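Local coordinates for protein putative alpha-ketoglutarate-dependent taurine dioxygenase (PDB 5HSX) that probably acts as an iron(II)- and 2-oxoglutarate-dependent dioxygenase of the TfdA family, its metal site being occupied by a sodium ion in this crystal, at residues 152-164 with 211-223. Sequence-based numbering, arbitrary orientation.
Sequences WTNLVAAYQKLSA and PETGERALYVSPS
Leu155 O, in the first turn of helix 155-161, accepts the backbone N-H of Leu218 and so ties this helix to strand 216-218, which crosses it at 90° in the cupin-type fold of the TauD/TfdA family. The bond is almost straight, with Leu218 N 2.9 Å from Leu155 O. The helical donor Tyr159 N reaches the same oxygen from the opposite face of its carbonyl plane, so one acceptor serves helix and strand together. Asn154 caps the helix, its OD1 taking the N-H of Ala157 and, weakly, that of Val156. Close by, Val156 CA makes a CH···O contact of 3.5 Å with Arg216 O.

Leu218 CB packs on Tyr159 CB, and Leu218 CD2 meets Leu162 CD1 at 4.0 Å, where helix 233-247 also borders the cluster. Just before the strand, Glu215 lays CB against Val156 CG1, while OE1 accepts from Thr213 OG1, which in turn accepts from Glu215 N in an ST turn, and OE2 forms a salt bridge with Arg58. Two waters extend the polar network: both accept from Gln160 NE2, one also from Arg216 N, and the other donates to Glu215 OE2.

With Tyr159 CG anti to the backbone N (chi1 173°), one ring face receives Arg216 CB, 3.8 Å from the centroid. Asp171 forms a salt bridge with Arg216 NH1 through OD2 and a hydrogen bond with Tyr159 OH through OD1, and Arg216 NH1 donates in its guanidinium plane to Tyr159 OH at 3.3 Å.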
# COMPACT_ATOMS: atom_id res chain seq x y z
N TRP B 152 5.63 -3.84 3.73
CA TRP B 152 6.35 -3.60 4.98
C TRP B 152 6.16 -2.15 5.41
O TRP B 152 5.97 -1.26 4.58
CB TRP B 152 7.87 -3.88 4.83
CG TRP B 152 8.26 -5.33 4.72
CD1 TRP B 152 8.79 -6.12 5.71
CD2 TRP B 152 8.17 -6.16 3.56
NE1 TRP B 152 9.02 -7.39 5.23
CE2 TRP B 152 8.65 -7.44 3.91
CE3 TRP B 152 7.73 -5.94 2.25
CZ2 TRP B 152 8.70 -8.49 3.00
CZ3 TRP B 152 7.78 -7.00 1.34
CH2 TRP B 152 8.26 -8.25 1.72
N THR B 153 6.27 -1.91 6.71
CA THR B 153 6.24 -0.55 7.20
C THR B 153 7.43 -0.31 8.12
O THR B 153 7.92 -1.24 8.78
CB THR B 153 4.93 -0.23 7.92
OG1 THR B 153 4.93 1.16 8.28
CG2 THR B 153 4.74 -1.12 9.17
N ASN B 154 7.90 0.94 8.15
CA ASN B 154 9.13 1.32 8.84
C ASN B 154 8.76 1.81 10.24
O ASN B 154 8.27 2.93 10.40
CB ASN B 154 9.84 2.39 8.02
CG ASN B 154 11.13 2.86 8.65
OD1 ASN B 154 11.36 2.68 9.84
ND2 ASN B 154 11.97 3.50 7.84
N LEU B 155 9.00 0.98 11.26
CA LEU B 155 8.62 1.33 12.62
C LEU B 155 9.52 2.41 13.22
O LEU B 155 9.14 3.05 14.21
CB LEU B 155 8.65 0.09 13.51
CG LEU B 155 7.70 -1.03 13.04
CD1 LEU B 155 7.78 -2.21 14.00
CD2 LEU B 155 6.30 -0.51 12.95
N VAL B 156 10.71 2.60 12.66
CA VAL B 156 11.60 3.65 13.17
C VAL B 156 11.13 5.01 12.67
O VAL B 156 10.99 5.97 13.45
CB VAL B 156 13.05 3.37 12.74
CG1 VAL B 156 13.94 4.57 13.05
CG2 VAL B 156 13.59 2.11 13.45
N ALA B 157 10.86 5.11 11.37
CA ALA B 157 10.24 6.31 10.82
C ALA B 157 8.94 6.63 11.55
O ALA B 157 8.67 7.80 11.88
CB ALA B 157 10.00 6.14 9.32
N ALA B 158 8.11 5.61 11.80
CA ALA B 158 6.84 5.85 12.48
C ALA B 158 7.06 6.43 13.88
O ALA B 158 6.40 7.40 14.27
CB ALA B 158 6.02 4.56 12.55
N TYR B 159 8.00 5.85 14.64
CA TYR B 159 8.31 6.42 15.95
C TYR B 159 8.72 7.88 15.83
O TYR B 159 8.24 8.74 16.58
CB TYR B 159 9.43 5.63 16.64
CG TYR B 159 9.92 6.27 17.94
CD1 TYR B 159 9.23 6.08 19.13
CD2 TYR B 159 11.06 7.09 17.96
CE1 TYR B 159 9.66 6.67 20.32
CE2 TYR B 159 11.49 7.68 19.15
CZ TYR B 159 10.79 7.46 20.33
OH TYR B 159 11.20 8.04 21.51
N GLN B 160 9.62 8.18 14.89
CA GLN B 160 10.17 9.52 14.79
C GLN B 160 9.10 10.53 14.41
O GLN B 160 9.22 11.71 14.77
CB GLN B 160 11.33 9.53 13.79
CG GLN B 160 12.58 8.84 14.33
CD GLN B 160 13.65 8.62 13.28
OE1 GLN B 160 13.53 9.10 12.15
NE2 GLN B 160 14.70 7.90 13.64
N LYS B 161 8.06 10.09 13.71
CA LYS B 161 6.99 10.98 13.26
C LYS B 161 5.91 11.20 14.30
O LYS B 161 5.07 12.08 14.11
CB LYS B 161 6.35 10.43 11.98
N LEU B 162 5.89 10.43 15.39
CA LEU B 162 5.06 10.82 16.53
C LEU B 162 5.53 12.18 17.01
O LEU B 162 6.72 12.51 16.91
CB LEU B 162 5.19 9.80 17.67
CG LEU B 162 4.71 8.37 17.42
CD1 LEU B 162 5.07 7.52 18.64
CD2 LEU B 162 3.21 8.36 17.18
N SER B 163 4.60 12.98 17.53
CA SER B 163 5.01 14.24 18.14
C SER B 163 5.89 13.97 19.36
O SER B 163 5.85 12.89 19.97
CB SER B 163 3.80 15.07 18.55
OG SER B 163 3.05 14.43 19.58
N ALA B 164 6.66 14.99 19.76
CA ALA B 164 7.55 14.82 20.90
C ALA B 164 6.82 14.38 22.17
O ALA B 164 7.33 13.48 22.87
CB ALA B 164 8.35 16.11 21.14
N PRO B 211 19.38 -2.82 18.53
CA PRO B 211 20.69 -3.16 19.13
C PRO B 211 21.90 -2.88 18.24
O PRO B 211 23.02 -2.89 18.75
CB PRO B 211 20.57 -4.67 19.43
CG PRO B 211 19.53 -5.16 18.50
CD PRO B 211 18.55 -4.02 18.30
N GLU B 212 21.72 -2.66 16.94
CA GLU B 212 22.86 -2.34 16.08
C GLU B 212 22.93 -0.87 15.69
O GLU B 212 24.02 -0.34 15.49
CB GLU B 212 22.83 -3.19 14.81
CG GLU B 212 23.03 -4.68 15.05
CD GLU B 212 23.14 -5.48 13.75
OE1 GLU B 212 24.17 -5.35 13.04
OE2 GLU B 212 22.20 -6.23 13.44
N THR B 213 21.79 -0.18 15.57
CA THR B 213 21.81 1.21 15.15
C THR B 213 21.50 2.20 16.26
O THR B 213 21.77 3.39 16.10
CB THR B 213 20.80 1.45 14.02
OG1 THR B 213 19.47 1.36 14.56
CG2 THR B 213 20.97 0.42 12.90
N GLY B 214 20.93 1.73 17.37
CA GLY B 214 20.52 2.62 18.44
C GLY B 214 19.23 3.37 18.17
O GLY B 214 18.81 4.15 19.03
N GLU B 215 18.60 3.15 17.02
CA GLU B 215 17.35 3.82 16.71
C GLU B 215 16.22 3.24 17.55
O GLU B 215 16.29 2.12 18.05
CB GLU B 215 17.01 3.67 15.23
CG GLU B 215 18.03 4.30 14.28
CD GLU B 215 17.91 3.77 12.87
OE1 GLU B 215 18.03 2.54 12.66
OE2 GLU B 215 17.67 4.59 11.95
N ARG B 216 15.16 4.03 17.71
CA ARG B 216 13.96 3.60 18.42
C ARG B 216 12.88 3.22 17.43
O ARG B 216 12.54 4.00 16.54
CB ARG B 216 13.47 4.71 19.35
CG ARG B 216 14.46 4.94 20.48
CD ARG B 216 14.06 6.10 21.34
NE ARG B 216 15.06 6.32 22.38
CZ ARG B 216 14.91 7.18 23.38
NH1 ARG B 216 13.79 7.89 23.47
NH2 ARG B 216 15.87 7.33 24.29
N ALA B 217 12.32 2.02 17.60
CA ALA B 217 11.24 1.52 16.77
C ALA B 217 9.94 1.51 17.55
O ALA B 217 9.91 1.10 18.71
CB ALA B 217 11.53 0.10 16.27
N LEU B 218 8.85 1.93 16.90
CA LEU B 218 7.52 1.86 17.50
C LEU B 218 7.05 0.41 17.39
O LEU B 218 6.54 -0.03 16.35
CB LEU B 218 6.57 2.85 16.80
CG LEU B 218 5.16 3.07 17.34
CD1 LEU B 218 5.22 3.42 18.82
CD2 LEU B 218 4.45 4.17 16.54
N TYR B 219 7.25 -0.35 18.47
CA TYR B 219 7.25 -1.81 18.43
C TYR B 219 5.85 -2.34 18.73
O TYR B 219 5.61 -3.03 19.72
CB TYR B 219 8.28 -2.34 19.44
CG TYR B 219 8.78 -3.75 19.22
CD1 TYR B 219 9.50 -4.08 18.07
CD2 TYR B 219 8.59 -4.74 20.18
CE1 TYR B 219 9.99 -5.37 17.87
CE2 TYR B 219 9.08 -6.03 19.99
CZ TYR B 219 9.78 -6.34 18.84
OH TYR B 219 10.28 -7.61 18.65
N VAL B 220 4.91 -2.04 17.83
CA VAL B 220 3.49 -2.17 18.15
C VAL B 220 2.82 -3.32 17.40
O VAL B 220 1.59 -3.41 17.43
CB VAL B 220 2.73 -0.86 17.92
CG1 VAL B 220 3.17 0.21 18.92
CG2 VAL B 220 2.91 -0.35 16.47
N SER B 221 3.59 -4.22 16.76
CA SER B 221 3.16 -5.51 16.20
C SER B 221 1.65 -5.75 16.26
O SER B 221 1.18 -6.47 17.15
CB SER B 221 3.90 -6.63 16.94
OG SER B 221 3.77 -7.86 16.25
N PRO B 222 0.86 -5.20 15.32
CA PRO B 222 -0.59 -5.10 15.57
C PRO B 222 -1.32 -6.44 15.72
O PRO B 222 -2.30 -6.50 16.47
CB PRO B 222 -1.11 -4.31 14.35
CG PRO B 222 0.08 -3.41 14.01
CD PRO B 222 1.28 -4.33 14.21
N SER B 223 -0.87 -7.51 15.06
CA SER B 223 -1.59 -8.78 15.23
C SER B 223 -1.42 -9.38 16.61
O SER B 223 -2.27 -10.17 17.04
CB SER B 223 -1.12 -9.80 14.20
OG SER B 223 -1.49 -9.40 12.90
O HOH W 1 15.47 7.05 16.71
O HOH W 2 17.03 7.19 12.15